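Local coordinates for protein PatF (Prochloron didemni, PDB 4BG2) that is probably related to the prenyltransferases that act in the biosynthesis of cyanobactins such as the patellamides, though its own reaction is not established, at residues Thr31-Leu36 with Ile121-Gly126; Lys85-Ile90 with Ser132-Tyr137; Phe244-Ile249 with Ile276-Ile281. All coordinates share one frame; numbering follows the deposited sequence.

Interaction 1: Thr31-Leu36 with Ile121-Gly126; sequences TFPLPL and IGVHLG
P33, which meets both V123 and L125 across this contact, also packs on the nearby aromatic ring: its CB sits over one face of F32, offset toward the rim and 3.8 Å above the ring plane. The F32 side chain points away from 121-126, packing against Q93 and L129, and contributes here through its main chain. F32 O lies 3.2 Å from L125 CD1. The pyrrolidine ring follows a cis peptide bond and stands at the N-cap of helix 34-42. It slides past V123 and L125 in the reverse sense to each, presenting neighbouring ring atoms: P33 CG touches V123 CG1 at 3.8 Å, and P33 CD touches L125 CD1, also at 3.8 Å. With chi1 at -70°, V123 CG1 is anti to its own carbonyl carbon, which puts this methyl, rather than CG2, against P33 CG. The other branch of L125, CD2, turns to L34 CD2 at 4.2 Å, and T31 CB lies 4.1 Å from both methyls of L125. Cutting L125 back to an alanine here would probably leave P33 CD, F32 O and L34 CD2 without their neighbour and open a gap between the turn and the strand end. That turn is closed by L34 N bonding to T31 O at 2.9 Å. H124, between V123 and L125, points to the other side of the sheet, where E67 and E179 bond its ring nitrogens. Across the two segments the chemistry is almost wholly apolar, F32 O against a methyl being the closest polar atom, and shape rather than hydrogen bonding seats the helix start on the strand end.

Interaction 2: Lys85-Ile90 with Ser132-Tyr137; sequences KLLDKI and SSVMLY
L86 and V134 reach for each other tip to tip, L86 CD2 stopping 4.2 Å from V134 CG1. L87 comes to the same methyl from another direction: its side chain runs at a slant across V134, and L87 CD2 lies 4.0 Å from V134 CG1. The torsion of V134 explains this double contact, since CG1 is anti to the backbone N (chi1 169°) and is thereby held out to two leucines one residue apart on the helix. The other methyl of L87 serves the next residue on the helix-facing side of the strand, L87 CD1 meeting L136 CD1 at 4.3 Å. I90 also lies against V134, though the modelled approach of its end is too short to be trusted in detail. The axes of helix 85-90 and strand 133-137 run nearly antiparallel, at 170°, and come within 10.4 Å. S133 and M135 turn to the other side of the sheet, so V134 and L136 form the helix-facing side. L180 and F182 extend this apolar layer beside L87 and I90. All five touching residues are buried and aliphatic, so dispersion and the exclusion of water hold helix 79-91 to the outside of the barrel.

Interaction 3: Phe244-Ile249 with Ile276-Ile281; sequences FFYHSI and ITDVAI
F245 pairs with I281, Y246 with A280 and H247 with V279, an antiparallel ladder between neighbouring strands of the barrel, an architecture like the ABBA fold of prenyltransferases. Strands 244-247 and 276-281 have axes 4.6 Å apart at an angle of 159°. Backbone hydrogen bonds come first. F245 and I281 exchange N-H and carbonyl: F245 N lies 2.9 Å from I281 O. The return bond, I281 N to F245 O, measures 3.1 Å. H247 and V279 do likewise, and there the bonds are straighter, with 173° at the hydrogen for H247 N to V279 O. Between these two hydrogen-bonded pairs sits Y246 with A280, the non-hydrogen-bonded one, helped by CA-H...O contacts such as A280 CA to F245 O at 3.2 Å.

The aromatic contact falls at this middle pair. A280 CB stands over the centre of the Y246 ring in a CH-pi contact, 3.5 Å from the centroid and only 6° off the ring normal. At the ring edge, near its plane, D278 OD1 approaches Y246 CE1 to 3.5 Å. The phenol hydroxyl finds its hydrogen bond elsewhere, with E51 of strand 48-57. On the other side of the sheet H247 CB meets V279 CG2, and L253 of helix 253-256 touches both residues. F245 also points to that side, its ring against F230. The polar finish is within 276-281: T277 OG1 donates to D278 OD2 over 2.9 Å, arriving from above the carboxylate plane.

All three interactions share one antiparallel barrel sheet. Interactions 1 and 2 are neighbours, their centres 8 Å apart, because strands 116-124 and 133-140 adjoin in it; H124 O and S133 N probably hydrogen-bond between them, as do G126 N and S132 OG. Their segments alternate along the chain, helix 34-42 and helix 79-91 both coming before the two adjacent strands they pack on. Interaction 3 follows later in the sequence and joins strands 242-247 and 276-284 on the barrel wall, its centre about 23 Å from that of interaction 1 and 25 Å from that of interaction 2. Two contacts thus fasten outer helices, while the third stitches the wall itself.

Interaction 1: Thr31-Leu36 with Ile121-Gly126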
# COMPACT_ATOMS: atom_id res chain seq x y z
N THR A 31 -6.91 -2.67 18.74
CA THR A 31 -8.32 -2.67 18.43
C THR A 31 -8.59 -3.59 17.23
O THR A 31 -7.74 -3.74 16.35
CB THR A 31 -8.74 -1.22 18.07
OG1 THR A 31 -8.38 -0.36 19.15
CG2 THR A 31 -10.23 -1.10 17.80
N PHE A 32 -9.76 -4.21 17.22
CA PHE A 32 -10.27 -4.91 16.06
C PHE A 32 -9.99 -4.08 14.81
O PHE A 32 -10.26 -2.88 14.81
CB PHE A 32 -11.79 -5.10 16.19
CG PHE A 32 -12.38 -5.91 15.10
CD1 PHE A 32 -12.81 -5.32 13.92
CD2 PHE A 32 -12.46 -7.28 15.23
CE1 PHE A 32 -13.32 -6.09 12.88
CE2 PHE A 32 -12.98 -8.06 14.21
CZ PHE A 32 -13.41 -7.47 13.03
N PRO A 33 -9.47 -4.71 13.74
CA PRO A 33 -9.18 -6.11 13.49
C PRO A 33 -7.71 -6.51 13.64
O PRO A 33 -7.28 -7.54 13.08
CB PRO A 33 -9.59 -6.26 12.04
CG PRO A 33 -9.12 -4.97 11.44
CD PRO A 33 -9.24 -3.92 12.52
N LEU A 34 -6.95 -5.77 14.43
CA LEU A 34 -5.52 -6.02 14.54
C LEU A 34 -5.12 -7.39 15.10
O LEU A 34 -4.28 -8.06 14.50
CB LEU A 34 -4.86 -4.89 15.31
CG LEU A 34 -3.34 -4.73 15.26
CD1 LEU A 34 -2.73 -5.18 13.93
CD2 LEU A 34 -3.01 -3.26 15.53
N PRO A 35 -5.72 -7.83 16.21
CA PRO A 35 -5.44 -9.22 16.62
C PRO A 35 -5.70 -10.27 15.54
O PRO A 35 -4.87 -11.16 15.33
CB PRO A 35 -6.36 -9.44 17.82
CG PRO A 35 -6.56 -8.08 18.39
CD PRO A 35 -6.55 -7.13 17.22
N LEU A 36 -6.84 -10.18 14.86
CA LEU A 36 -7.16 -11.09 13.74
C LEU A 36 -6.11 -10.99 12.63
O LEU A 36 -5.72 -12.00 12.04
CB LEU A 36 -8.52 -10.75 13.13
CG LEU A 36 -9.79 -11.32 13.77
CD1 LEU A 36 -11.01 -10.67 13.13
CD2 LEU A 36 -9.83 -12.83 13.60
N ILE A 121 -2.20 -8.71 1.90
CA ILE A 121 -3.31 -8.46 2.78
C ILE A 121 -2.90 -7.37 3.75
O ILE A 121 -1.76 -7.29 4.18
CB ILE A 121 -3.79 -9.71 3.56
CG1 ILE A 121 -2.66 -10.41 4.28
CG2 ILE A 121 -4.48 -10.70 2.62
CD1 ILE A 121 -3.13 -11.36 5.35
N GLY A 122 -3.86 -6.58 4.14
CA GLY A 122 -3.60 -5.48 4.99
C GLY A 122 -4.82 -4.97 5.67
O GLY A 122 -5.94 -5.26 5.26
N VAL A 123 -4.57 -4.23 6.75
CA VAL A 123 -5.59 -3.55 7.50
C VAL A 123 -5.11 -2.13 7.81
O VAL A 123 -3.93 -1.92 8.12
CB VAL A 123 -5.93 -4.24 8.84
CG1 VAL A 123 -6.65 -5.54 8.59
CG2 VAL A 123 -4.71 -4.46 9.72
N HIS A 124 -6.04 -1.20 7.76
CA HIS A 124 -5.83 0.16 8.23
C HIS A 124 -6.85 0.47 9.31
O HIS A 124 -8.05 0.61 9.03
CB HIS A 124 -5.96 1.18 7.09
CG HIS A 124 -4.98 0.97 5.96
ND1 HIS A 124 -5.13 1.58 4.74
CD2 HIS A 124 -3.87 0.22 5.87
CE1 HIS A 124 -4.13 1.24 3.95
NE2 HIS A 124 -3.36 0.38 4.60
N LEU A 125 -6.37 0.59 10.54
CA LEU A 125 -7.17 1.03 11.68
C LEU A 125 -7.48 2.52 11.54
O LEU A 125 -6.57 3.28 11.29
CB LEU A 125 -6.38 0.82 12.99
CG LEU A 125 -7.03 0.38 14.30
CD1 LEU A 125 -8.19 -0.56 14.05
CD2 LEU A 125 -5.99 -0.27 15.22
N GLY A 126 -8.74 2.91 11.68
CA GLY A 126 -9.12 4.31 11.75
C GLY A 126 -9.36 4.73 13.18
O GLY A 126 -9.16 3.94 14.11

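Interaction 2: Lys85-Ile90 with Ser132-Tyr137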
# COMPACT_ATOMS: atom_id res chain seq x y z
N LYS A 85 -10.05 -15.45 3.46
CA LYS A 85 -10.12 -15.84 4.88
C LYS A 85 -10.23 -14.64 5.80
O LYS A 85 -10.99 -14.65 6.75
CB LYS A 85 -8.87 -16.58 5.32
CG LYS A 85 -8.84 -18.07 5.01
CD LYS A 85 -7.40 -18.57 5.21
CE LYS A 85 -7.33 -20.05 5.53
NZ LYS A 85 -8.05 -20.85 4.50
N LEU A 86 -9.44 -13.60 5.51
CA LEU A 86 -9.43 -12.39 6.34
C LEU A 86 -10.76 -11.68 6.26
O LEU A 86 -11.33 -11.30 7.30
CB LEU A 86 -8.31 -11.44 5.89
CG LEU A 86 -8.19 -10.13 6.66
CD1 LEU A 86 -7.90 -10.43 8.13
CD2 LEU A 86 -7.11 -9.23 6.06
N LEU A 87 -11.26 -11.51 5.05
CA LEU A 87 -12.56 -10.88 4.82
C LEU A 87 -13.68 -11.65 5.53
O LEU A 87 -14.57 -11.03 6.09
CB LEU A 87 -12.85 -10.74 3.34
CG LEU A 87 -11.98 -9.77 2.53
CD1 LEU A 87 -12.27 -9.92 1.06
CD2 LEU A 87 -12.21 -8.33 2.94
N ASP A 88 -13.65 -12.98 5.48
CA ASP A 88 -14.65 -13.81 6.18
C ASP A 88 -14.60 -13.57 7.68
O ASP A 88 -15.62 -13.37 8.31
CB ASP A 88 -14.45 -15.30 5.89
CG ASP A 88 -14.90 -15.70 4.49
OD1 ASP A 88 -15.58 -14.90 3.80
OD2 ASP A 88 -14.55 -16.82 4.05
N LYS A 89 -13.41 -13.56 8.26
CA LYS A 89 -13.30 -13.27 9.69
C LYS A 89 -13.81 -11.86 10.05
O LYS A 89 -14.53 -11.68 11.03
CB LYS A 89 -11.87 -13.51 10.18
CG LYS A 89 -11.43 -14.95 9.94
CD LYS A 89 -10.53 -15.55 11.02
CE LYS A 89 -10.86 -17.03 11.19
NZ LYS A 89 -10.16 -17.54 12.40
N ILE A 90 -13.53 -10.88 9.23
CA ILE A 90 -13.92 -9.50 9.53
C ILE A 90 -15.43 -9.29 9.37
O ILE A 90 -16.06 -8.61 10.17
CB ILE A 90 -13.08 -8.51 8.71
CG1 ILE A 90 -11.65 -8.54 9.25
CG2 ILE A 90 -13.66 -7.10 8.76
CD1 ILE A 90 -10.62 -7.94 8.33
N SER A 132 -12.23 2.07 9.82
CA SER A 132 -11.15 1.13 9.61
C SER A 132 -11.42 0.38 8.34
O SER A 132 -12.53 0.40 7.84
CB SER A 132 -11.03 0.20 10.82
OG SER A 132 -10.66 0.99 11.95
N SER A 133 -10.40 -0.26 7.79
CA SER A 133 -10.56 -0.91 6.52
C SER A 133 -9.68 -2.12 6.39
O SER A 133 -8.68 -2.27 7.11
CB SER A 133 -10.24 0.09 5.37
OG SER A 133 -8.86 0.46 5.44
N VAL A 134 -10.04 -2.98 5.43
CA VAL A 134 -9.12 -3.98 4.89
C VAL A 134 -8.55 -3.36 3.60
O VAL A 134 -9.28 -2.70 2.84
CB VAL A 134 -9.83 -5.32 4.61
CG1 VAL A 134 -8.94 -6.25 3.81
CG2 VAL A 134 -10.19 -5.99 5.91
N MSE A 135 -7.25 -3.54 3.40
CA MSE A 135 -6.56 -3.00 2.24
C MSE A 135 -5.93 -4.15 1.53
O MSE A 135 -5.24 -4.98 2.12
CB MSE A 135 -5.49 -2.00 2.71
CG MSE A 135 -4.75 -1.34 1.54
SE MSE A 135 -5.84 0.11 0.79
CE MSE A 135 -5.94 -0.55 -1.04
N LEU A 136 -6.19 -4.24 0.24
CA LEU A 136 -5.68 -5.32 -0.58
C LEU A 136 -5.07 -4.74 -1.84
O LEU A 136 -5.74 -4.04 -2.59
CB LEU A 136 -6.81 -6.27 -0.96
CG LEU A 136 -7.64 -6.84 0.21
CD1 LEU A 136 -8.92 -7.49 -0.27
CD2 LEU A 136 -6.86 -7.86 1.02
N TYR A 137 -3.80 -5.07 -2.09
CA TYR A 137 -3.15 -4.60 -3.29
C TYR A 137 -2.88 -5.79 -4.19
O TYR A 137 -2.43 -6.82 -3.72
CB TYR A 137 -1.83 -3.91 -2.94
CG TYR A 137 -2.00 -2.55 -2.30
CD1 TYR A 137 -2.41 -1.47 -3.06
CD2 TYR A 137 -1.70 -2.34 -0.95
CE1 TYR A 137 -2.55 -0.21 -2.50
CE2 TYR A 137 -1.85 -1.07 -0.39
CZ TYR A 137 -2.27 -0.02 -1.18
OH TYR A 137 -2.42 1.24 -0.66

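Interaction 3: Phe244-Ile249 with Ile276-Ile281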
# COMPACT_ATOMS: atom_id res chain seq x y z
N PHE A 244 3.31 8.67 -4.63
CA PHE A 244 4.14 7.87 -3.76
C PHE A 244 5.57 8.05 -4.26
O PHE A 244 5.82 7.89 -5.45
CB PHE A 244 3.79 6.38 -3.88
CG PHE A 244 2.71 5.92 -2.96
CD1 PHE A 244 1.40 6.37 -3.11
CD2 PHE A 244 2.96 4.91 -2.01
CE1 PHE A 244 0.38 5.89 -2.27
CE2 PHE A 244 1.96 4.43 -1.19
CZ PHE A 244 0.66 4.92 -1.32
N PHE A 245 6.49 8.30 -3.34
CA PHE A 245 7.91 8.43 -3.65
C PHE A 245 8.67 7.37 -2.85
O PHE A 245 8.79 7.51 -1.65
CB PHE A 245 8.39 9.82 -3.28
CG PHE A 245 7.59 10.92 -3.92
CD1 PHE A 245 7.90 11.35 -5.21
CD2 PHE A 245 6.53 11.49 -3.26
CE1 PHE A 245 7.17 12.35 -5.81
CE2 PHE A 245 5.78 12.49 -3.85
CZ PHE A 245 6.10 12.92 -5.13
N TYR A 246 9.17 6.33 -3.53
CA TYR A 246 9.88 5.21 -2.89
C TYR A 246 11.39 5.43 -2.86
O TYR A 246 12.00 5.76 -3.87
CB TYR A 246 9.54 3.86 -3.58
CG TYR A 246 8.30 3.14 -2.99
CD1 TYR A 246 8.45 2.25 -1.90
CD2 TYR A 246 7.02 3.33 -3.49
CE1 TYR A 246 7.35 1.59 -1.34
CE2 TYR A 246 5.91 2.66 -2.93
CZ TYR A 246 6.09 1.80 -1.84
OH TYR A 246 5.02 1.12 -1.24
N HIS A 247 12.00 5.24 -1.69
CA HIS A 247 13.44 5.39 -1.50
C HIS A 247 14.02 4.20 -0.76
O HIS A 247 13.43 3.70 0.20
CB HIS A 247 13.73 6.64 -0.70
CG HIS A 247 13.47 7.90 -1.45
ND1 HIS A 247 14.46 8.57 -2.14
CD2 HIS A 247 12.33 8.61 -1.64
CE1 HIS A 247 13.94 9.64 -2.72
NE2 HIS A 247 12.65 9.68 -2.43
N SER A 248 15.20 3.76 -1.20
CA SER A 248 15.88 2.65 -0.57
C SER A 248 16.92 3.13 0.44
O SER A 248 17.42 2.34 1.21
CB SER A 248 16.52 1.75 -1.63
OG SER A 248 17.47 2.47 -2.37
N ILE A 249 17.23 4.42 0.44
CA ILE A 249 18.14 5.00 1.41
C ILE A 249 17.38 6.03 2.25
O ILE A 249 17.05 7.13 1.79
CB ILE A 249 19.36 5.67 0.75
CG1 ILE A 249 19.86 4.82 -0.43
CG2 ILE A 249 20.48 5.86 1.78
CD1 ILE A 249 21.03 5.42 -1.18
N ILE A 276 14.92 -2.48 7.49
CA ILE A 276 14.21 -1.65 6.55
C ILE A 276 14.88 -1.64 5.18
O ILE A 276 16.04 -1.24 5.05
CB ILE A 276 14.06 -0.21 7.08
CG1 ILE A 276 13.22 -0.26 8.36
CG2 ILE A 276 13.38 0.66 6.03
CD1 ILE A 276 12.92 1.10 8.97
N THR A 277 14.14 -2.09 4.16
CA THR A 277 14.65 -2.18 2.80
C THR A 277 14.27 -0.94 1.97
O THR A 277 14.99 -0.58 1.05
CB THR A 277 14.08 -3.41 2.07
OG1 THR A 277 12.65 -3.41 2.15
CG2 THR A 277 14.61 -4.68 2.69
N ASP A 278 13.17 -0.29 2.32
CA ASP A 278 12.71 0.89 1.61
C ASP A 278 11.66 1.64 2.43
O ASP A 278 11.00 1.07 3.31
CB ASP A 278 12.13 0.49 0.24
CG ASP A 278 11.00 -0.52 0.34
OD1 ASP A 278 9.84 -0.08 0.51
OD2 ASP A 278 11.25 -1.75 0.23
N VAL A 279 11.49 2.92 2.09
CA VAL A 279 10.49 3.80 2.68
C VAL A 279 9.77 4.48 1.55
O VAL A 279 10.24 4.47 0.42
CB VAL A 279 11.10 4.84 3.63
CG1 VAL A 279 11.82 4.12 4.74
CG2 VAL A 279 12.08 5.78 2.91
N ALA A 280 8.60 5.03 1.84
CA ALA A 280 7.88 5.80 0.86
C ALA A 280 7.09 6.87 1.54
O ALA A 280 6.52 6.66 2.60
CB ALA A 280 6.97 4.91 0.02
N ILE A 281 7.04 8.03 0.90
CA ILE A 281 6.16 9.08 1.31
C ILE A 281 5.02 9.16 0.32
O ILE A 281 5.24 9.24 -0.88
CB ILE A 281 6.89 10.42 1.38
CG1 ILE A 281 8.07 10.32 2.32
CG2 ILE A 281 5.93 11.53 1.82
CD1 ILE A 281 7.71 9.98 3.76